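Local coordinates for stress-induced protein 1 (Caenorhabditis elegans, PDB 4YE0) that probably binds unfolded proteins as a small heat shock chaperone of the HSP20 family, here represented by its alpha-crystallin domain, at residues L36-H41 with M80-P85; V15-A20 with F55-T60; V29-H34 with V65-I70. All blocks are in the same frame, centred on the assembly; numbering follows the deposited sequence.

Contacts 1 and 2 join the two antiparallel sheets of the alpha-crystallin beta-sandwich; contact 3 packs an end of one sheet on a connecting loop. Contact 1, about 2 Å from the centre of the chain, holds the middle of the interior, where strand 35-45 faces strand 79-85. Contact 2, about 6 Å from it between centres, lies on strands 12-18 and 49-60, their neighbours in the respective sheets, and reaches the edge where a second subunit extends the sheet. Contact 3 is about 10 Å from contact 1 and 14 Å from contact 2. Along the chain all three first segments precede all three second segments, so the contacts bring distant parts together in one domain.

Contact 1 (L36-H41 with M80-P85); sequences LTIEGH and MTIDAP
Leu36 and Ile38 on one strand meet Ile82 and Met80 on the other across the hydrophobic interior of the alpha-crystallin beta-sandwich. The strands run nearly antiparallel, at 165°, but lie in different sheets with axes 11.1 Å apart, a spacing bridged by side chains alone. Alternate residues of each strand turn inward, and all four that meet are buried and apolar, as a sandwich core requires.

Two aliphatic pairs approach tip to tip. Ile82 carries CD1 across to both residues of the facing strand, reaching Leu36 CD2 at 3.9 Å and Ile38 CG1 at 3.8 Å; its CG2 also rests against the same leucine methyl.

The methionine methyl meets Ile38 differently, since the two side chains slide past each other in opposite directions. Met80 is extended through its first two torsions and bends at the third (chi3 70°), which turns the methyl beside the isoleucine. Were Ile38 cut back to an alanine, Met80 CE and Ile82 CD1 would probably lose the partner they share, opening a gap in the core. Packing is tightest where Ile38 CG2 lies 3.4 Å from Met80 CE, less than a usual van der Waals separation.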
# COMPACT_ATOMS: atom_id res chain seq x y z
N LEU A 36 0.21 -17.06 10.12
CA LEU A 36 0.81 -15.78 10.46
C LEU A 36 0.22 -14.69 9.57
O LEU A 36 0.26 -14.78 8.34
CB LEU A 36 2.32 -15.87 10.26
CG LEU A 36 3.16 -14.75 10.88
CD1 LEU A 36 3.07 -14.79 12.39
CD2 LEU A 36 4.60 -14.89 10.42
N THR A 37 -0.31 -13.65 10.21
CA THR A 37 -0.96 -12.53 9.53
C THR A 37 -0.26 -11.22 9.87
O THR A 37 -0.13 -10.88 11.04
CB THR A 37 -2.43 -12.43 9.98
OG1 THR A 37 -3.10 -13.67 9.70
CG2 THR A 37 -3.15 -11.31 9.26
N ILE A 38 0.20 -10.51 8.84
CA ILE A 38 0.78 -9.18 9.01
C ILE A 38 -0.12 -8.15 8.34
O ILE A 38 -0.44 -8.28 7.16
CB ILE A 38 2.18 -9.07 8.39
CG1 ILE A 38 3.11 -10.15 8.96
CG2 ILE A 38 2.76 -7.68 8.63
CD1 ILE A 38 3.14 -11.42 8.14
N GLU A 39 -0.51 -7.13 9.10
CA GLU A 39 -1.44 -6.11 8.64
C GLU A 39 -0.89 -4.71 8.87
O GLU A 39 -0.26 -4.44 9.89
CB GLU A 39 -2.78 -6.22 9.37
CG GLU A 39 -3.68 -7.31 8.84
CD GLU A 39 -5.03 -7.36 9.54
OE1 GLU A 39 -5.61 -6.28 9.80
OE2 GLU A 39 -5.51 -8.47 9.82
N GLY A 40 -1.15 -3.83 7.92
CA GLY A 40 -0.83 -2.41 8.05
C GLY A 40 -2.04 -1.58 7.67
O GLY A 40 -2.70 -1.86 6.67
N HIS A 41 -2.35 -0.58 8.49
CA HIS A 41 -3.42 0.35 8.17
C HIS A 41 -3.01 1.78 8.49
O HIS A 41 -2.72 2.12 9.64
CB HIS A 41 -4.72 0.00 8.90
CG HIS A 41 -5.89 0.84 8.47
ND1 HIS A 41 -6.84 1.30 9.35
CD2 HIS A 41 -6.24 1.31 7.25
CE1 HIS A 41 -7.74 2.01 8.69
NE2 HIS A 41 -7.40 2.03 7.42
N MET A 80 10.66 -5.27 7.93
CA MET A 80 10.30 -6.16 9.01
C MET A 80 10.89 -7.53 8.75
O MET A 80 10.83 -8.04 7.63
CB MET A 80 8.78 -6.28 9.14
CG MET A 80 8.32 -7.03 10.37
SD MET A 80 6.53 -6.95 10.58
CE MET A 80 6.06 -7.97 9.22
N THR A 81 11.48 -8.13 9.78
CA THR A 81 11.86 -9.53 9.69
C THR A 81 11.22 -10.31 10.83
O THR A 81 11.21 -9.88 11.99
CB THR A 81 13.39 -9.75 9.61
OG1 THR A 81 13.66 -11.16 9.61
CG2 THR A 81 14.11 -9.12 10.77
N ILE A 82 10.64 -11.45 10.46
CA ILE A 82 10.04 -12.35 11.41
C ILE A 82 10.82 -13.64 11.31
O ILE A 82 10.96 -14.20 10.22
CB ILE A 82 8.56 -12.62 11.07
CG1 ILE A 82 7.77 -11.31 11.10
CG2 ILE A 82 7.97 -13.64 12.04
CD1 ILE A 82 6.37 -11.40 10.52
N ASP A 83 11.35 -14.12 12.43
CA ASP A 83 12.12 -15.35 12.42
C ASP A 83 11.85 -16.24 13.63
O ASP A 83 11.42 -15.75 14.68
CB ASP A 83 13.63 -15.06 12.29
CG ASP A 83 14.26 -14.59 13.59
OD1 ASP A 83 15.33 -15.11 13.95
OD2 ASP A 83 13.67 -13.72 14.27
N ALA A 84 12.09 -17.53 13.46
CA ALA A 84 11.93 -18.51 14.53
C ALA A 84 12.83 -19.72 14.28
O ALA A 84 13.08 -20.07 13.12
CB ALA A 84 10.48 -18.94 14.63
N PRO A 85 13.33 -20.36 15.35
CA PRO A 85 14.02 -21.64 15.15
C PRO A 85 13.04 -22.78 14.85
O PRO A 85 11.84 -22.65 15.11
CB PRO A 85 14.73 -21.88 16.48
CG PRO A 85 13.97 -21.07 17.48
CD PRO A 85 13.41 -19.89 16.74

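Contact 2 (V15-A20 with F55-T60); sequences VKLDVA and FTRQFT. With SO4 (sulfate ion), chain D.
At the edge of the beta-sandwich core, strand 12-18 and the loop after it face strand 49-60, and Val15, Leu17 and Val19 lie against Phe59, Arg57 and Phe55 in antiparallel register. Val15 and Phe59 approach from opposite directions. Both valine methyls touch the far end of the ring, Val15 CG1 lying 3.7 Å from Phe59 CZ and CG2 3.7 Å from Phe59 CE1, so the branched residue braces the flat one at two points. At the other end Val19 crosses Phe55 at about a right angle and sets CG2 4.0 Å from Phe55 CZ. The ring of Phe55 also meets Phe22 edge-to-face, and Leu27 touches both Val19 and Phe55.

These two facing sheets form the immunoglobulin-like beta-sandwich of the alpha-crystallin domain, and strand 49-60 is an edge of its sheet within the chain: Phe55 to Gln58 pair antiparallel with a strand of the second subunit, which carries the sheet across the dimer interface.

Arg57 suits this border because its aliphatic part can line the core while its charge leaves it. Arg57 CG is 4.5 Å from Leu17 CD1, a loose approach, and bends at chi2 (81°) and chi3 (59°) fold the chain so that the guanidinium leads away to a sulfate, probably from the crystallisation liquor. Arg57 NH2 donates to sulfate O1 at 2.8 Å, a fairly straight bond of 164° with the oxygen at the guanidinium edge. NH1 is hydrogen-bonded to the carbonyl of Gly1, while Ser51 and Arg53 of the second subunit also bind the sulfate.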
# COMPACT_ATOMS: atom_id res chain seq x y z
N VAL A 15 11.08 -14.61 7.35
CA VAL A 15 10.36 -13.85 6.35
C VAL A 15 10.82 -12.40 6.48
O VAL A 15 11.13 -11.95 7.59
CB VAL A 15 8.84 -13.97 6.55
CG1 VAL A 15 8.10 -12.96 5.69
CG2 VAL A 15 8.38 -15.38 6.23
N LYS A 16 10.88 -11.69 5.36
CA LYS A 16 11.22 -10.27 5.36
C LYS A 16 10.23 -9.49 4.50
O LYS A 16 10.03 -9.84 3.34
CB LYS A 16 12.64 -10.05 4.84
CG LYS A 16 13.71 -10.21 5.90
CD LYS A 16 15.09 -9.90 5.35
CE LYS A 16 16.11 -9.66 6.46
NZ LYS A 16 16.66 -10.93 7.00
N LEU A 17 9.62 -8.46 5.07
CA LEU A 17 8.61 -7.65 4.38
C LEU A 17 9.06 -6.20 4.24
O LEU A 17 9.77 -5.68 5.11
CB LEU A 17 7.28 -7.64 5.15
CG LEU A 17 6.60 -8.94 5.56
CD1 LEU A 17 6.47 -9.87 4.37
CD2 LEU A 17 7.35 -9.61 6.70
N ASP A 18 8.62 -5.56 3.16
CA ASP A 18 8.79 -4.12 2.98
C ASP A 18 7.61 -3.43 3.66
O ASP A 18 6.47 -3.54 3.22
CB ASP A 18 8.83 -3.77 1.49
CG ASP A 18 9.20 -2.31 1.24
OD1 ASP A 18 9.52 -1.97 0.08
OD2 ASP A 18 9.19 -1.50 2.19
N VAL A 19 7.91 -2.71 4.73
CA VAL A 19 6.91 -2.20 5.65
C VAL A 19 7.08 -0.68 5.88
O VAL A 19 6.46 -0.09 6.76
CB VAL A 19 6.98 -3.08 6.94
CG1 VAL A 19 6.92 -2.29 8.23
CG2 VAL A 19 5.91 -4.16 6.89
N ALA A 20 7.88 -0.05 5.02
CA ALA A 20 8.30 1.34 5.20
C ALA A 20 7.18 2.37 5.01
O ALA A 20 7.27 3.49 5.52
CB ALA A 20 9.45 1.66 4.25
N PHE A 55 -2.61 -3.03 3.91
CA PHE A 55 -2.20 -4.31 3.36
C PHE A 55 -2.42 -5.41 4.39
O PHE A 55 -2.43 -5.16 5.59
CB PHE A 55 -0.75 -4.29 2.85
CG PHE A 55 0.28 -4.62 3.90
CD1 PHE A 55 0.88 -3.61 4.64
CD2 PHE A 55 0.66 -5.93 4.12
CE1 PHE A 55 1.83 -3.91 5.61
CE2 PHE A 55 1.61 -6.24 5.09
CZ PHE A 55 2.19 -5.23 5.83
N THR A 56 -2.62 -6.62 3.89
CA THR A 56 -2.71 -7.80 4.72
C THR A 56 -1.93 -8.90 4.02
O THR A 56 -2.20 -9.22 2.86
CB THR A 56 -4.17 -8.23 4.93
OG1 THR A 56 -4.94 -7.11 5.38
CG2 THR A 56 -4.27 -9.36 5.95
N ARG A 57 -0.95 -9.46 4.72
CA ARG A 57 -0.15 -10.56 4.20
C ARG A 57 -0.33 -11.72 5.15
O ARG A 57 -0.21 -11.57 6.37
CB ARG A 57 1.32 -10.16 4.12
CG ARG A 57 2.26 -11.26 3.65
CD ARG A 57 2.27 -11.42 2.13
NE ARG A 57 2.67 -10.19 1.45
CZ ARG A 57 2.80 -10.07 0.13
NH1 ARG A 57 3.16 -8.91 -0.40
NH2 ARG A 57 2.57 -11.10 -0.67
N GLN A 58 -0.63 -12.89 4.60
CA GLN A 58 -0.87 -14.06 5.42
C GLN A 58 -0.18 -15.28 4.82
O GLN A 58 -0.17 -15.46 3.60
CB GLN A 58 -2.37 -14.30 5.54
CG GLN A 58 -2.75 -15.48 6.41
CD GLN A 58 -4.25 -15.57 6.59
OE1 GLN A 58 -4.85 -14.75 7.29
NE2 GLN A 58 -4.87 -16.57 5.97
N PHE A 59 0.42 -16.09 5.68
CA PHE A 59 0.96 -17.38 5.25
C PHE A 59 0.97 -18.39 6.39
O PHE A 59 0.86 -18.04 7.57
CB PHE A 59 2.35 -17.24 4.64
CG PHE A 59 3.20 -16.20 5.28
CD1 PHE A 59 3.98 -16.50 6.38
CD2 PHE A 59 3.22 -14.90 4.79
CE1 PHE A 59 4.76 -15.53 6.98
CE2 PHE A 59 4.00 -13.93 5.38
CZ PHE A 59 4.77 -14.24 6.48
N THR A 60 1.08 -19.66 6.01
CA THR A 60 1.07 -20.76 6.95
C THR A 60 2.50 -21.18 7.20
O THR A 60 3.22 -21.53 6.26
CB THR A 60 0.26 -21.95 6.41
OG1 THR A 60 -1.08 -21.52 6.10
CG2 THR A 60 0.20 -23.08 7.43
S SO4 D . 1.66 -9.78 -4.16
O1 SO4 D . 2.36 -10.87 -3.44
O2 SO4 D . 1.20 -10.27 -5.47
O3 SO4 D . 2.58 -8.63 -4.35
O4 SO4 D . 0.49 -9.34 -3.36

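Contact 3 (V29-H34 with V65-I70); sequences VNLEGH and VDLAHI
A surface contact at one end of the beta-sandwich brings the last part of strand 27-32 and the turn after it against an irregular loop, and Leu67 is the side chain that joins them. Its CD1 methyl sits over one face of the His34 imidazole, 4.1 Å from the ring centroid and only 7° off the normal, a well-centred CH-pi contact. Leu67 CD1 also packs against Gly33 O at 3.4 Å, a van der Waals contact. With CG anti to the carbonyl carbon (chi1 -55°), the branched leucine can lay a methyl on the flat ring of His34 while its stem touches Leu31, whose CD2 meets Leu67 CB at 4.1 Å, the two leucines crossing at about a right angle. Gly33 adopts a positive phi, which a residue without a side chain accepts readily, and so lets the chain turn after the strand.

The loop is braced from within. Asp66 OD2 accepts a hydrogen bond from His69 ND1 at 2.7 Å, met on the syn side though 34° out of the carboxylate plane, while OD2 itself lies close to the plane of the His69 ring.

Leu61, following strand 49-60, touches Leu31, His34 and Leu67 alike, while Val65 packs on Ala84 and Ile70 on Ile82, tying the loop to strand 79-85 of the facing sheet.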
# COMPACT_ATOMS: atom_id res chain seq x y z
N VAL A 29 0.95 -7.87 13.90
CA VAL A 29 1.39 -9.22 13.58
C VAL A 29 0.65 -10.16 14.51
O VAL A 29 0.73 -10.05 15.73
CB VAL A 29 2.91 -9.40 13.74
CG1 VAL A 29 3.30 -10.83 13.38
CG2 VAL A 29 3.65 -8.41 12.85
N ASN A 30 -0.10 -11.09 13.91
CA ASN A 30 -0.89 -12.04 14.66
C ASN A 30 -0.58 -13.47 14.25
O ASN A 30 -0.26 -13.73 13.08
CB ASN A 30 -2.38 -11.74 14.47
CG ASN A 30 -2.80 -10.43 15.12
OD1 ASN A 30 -3.19 -9.49 14.44
ND2 ASN A 30 -2.71 -10.37 16.44
N LEU A 31 -0.64 -14.37 15.22
CA LEU A 31 -0.49 -15.80 14.98
C LEU A 31 -1.77 -16.52 15.42
O LEU A 31 -2.30 -16.26 16.50
CB LEU A 31 0.69 -16.35 15.77
CG LEU A 31 0.99 -17.84 15.63
CD1 LEU A 31 1.27 -18.19 14.18
CD2 LEU A 31 2.17 -18.20 16.51
N GLU A 32 -2.23 -17.43 14.57
CA GLU A 32 -3.44 -18.19 14.81
C GLU A 32 -3.18 -19.62 14.37
O GLU A 32 -3.17 -19.90 13.18
CB GLU A 32 -4.59 -17.55 14.02
CG GLU A 32 -5.97 -17.83 14.56
CD GLU A 32 -7.05 -17.18 13.72
OE1 GLU A 32 -8.23 -17.57 13.85
OE2 GLU A 32 -6.73 -16.28 12.91
N GLY A 33 -2.92 -20.50 15.32
CA GLY A 33 -2.37 -21.82 15.00
C GLY A 33 -1.02 -21.64 14.32
O GLY A 33 -0.10 -21.06 14.91
N HIS A 34 -0.90 -22.11 13.08
CA HIS A 34 0.32 -21.93 12.28
C HIS A 34 0.18 -20.79 11.27
O HIS A 34 1.08 -20.57 10.46
CB HIS A 34 0.66 -23.23 11.54
CG HIS A 34 1.46 -24.19 12.36
ND1 HIS A 34 2.83 -24.27 12.30
CD2 HIS A 34 1.07 -25.12 13.27
CE1 HIS A 34 3.26 -25.20 13.13
NE2 HIS A 34 2.21 -25.74 13.73
N VAL A 65 8.13 -25.25 12.69
CA VAL A 65 8.51 -24.00 13.35
C VAL A 65 8.21 -24.01 14.85
O VAL A 65 7.14 -24.45 15.29
CB VAL A 65 7.83 -22.77 12.68
CG1 VAL A 65 8.21 -21.48 13.40
CG2 VAL A 65 8.21 -22.68 11.21
N ASP A 66 9.17 -23.52 15.63
CA ASP A 66 8.99 -23.37 17.08
C ASP A 66 8.27 -22.05 17.34
O ASP A 66 8.89 -20.99 17.42
CB ASP A 66 10.35 -23.41 17.78
CG ASP A 66 10.24 -23.24 19.29
OD1 ASP A 66 9.14 -23.40 19.85
OD2 ASP A 66 11.28 -22.94 19.92
N LEU A 67 6.95 -22.14 17.50
CA LEU A 67 6.09 -20.96 17.59
C LEU A 67 6.27 -20.16 18.88
O LEU A 67 5.93 -18.99 18.94
CB LEU A 67 4.61 -21.35 17.43
CG LEU A 67 4.22 -22.14 16.18
CD1 LEU A 67 2.73 -22.43 16.18
CD2 LEU A 67 4.59 -21.41 14.90
N ALA A 68 6.81 -20.81 19.91
CA ALA A 68 7.07 -20.14 21.19
C ALA A 68 8.20 -19.11 21.13
O ALA A 68 8.27 -18.22 21.98
CB ALA A 68 7.39 -21.18 22.25
N HIS A 69 9.08 -19.22 20.13
CA HIS A 69 10.25 -18.34 20.03
C HIS A 69 10.28 -17.56 18.72
O HIS A 69 11.35 -17.19 18.22
CB HIS A 69 11.53 -19.16 20.20
CG HIS A 69 11.68 -19.74 21.56
ND1 HIS A 69 11.56 -21.09 21.82
CD2 HIS A 69 11.91 -19.15 22.76
CE1 HIS A 69 11.72 -21.31 23.11
NE2 HIS A 69 11.94 -20.15 23.70
N ILE A 70 9.10 -17.30 18.17
CA ILE A 70 8.98 -16.44 17.00
C ILE A 70 9.29 -15.00 17.41
O ILE A 70 8.87 -14.57 18.49
CB ILE A 70 7.57 -16.55 16.38
CG1 ILE A 70 7.53 -15.92 14.99
CG2 ILE A 70 6.51 -15.92 17.28
CD1 ILE A 70 6.49 -16.55 14.09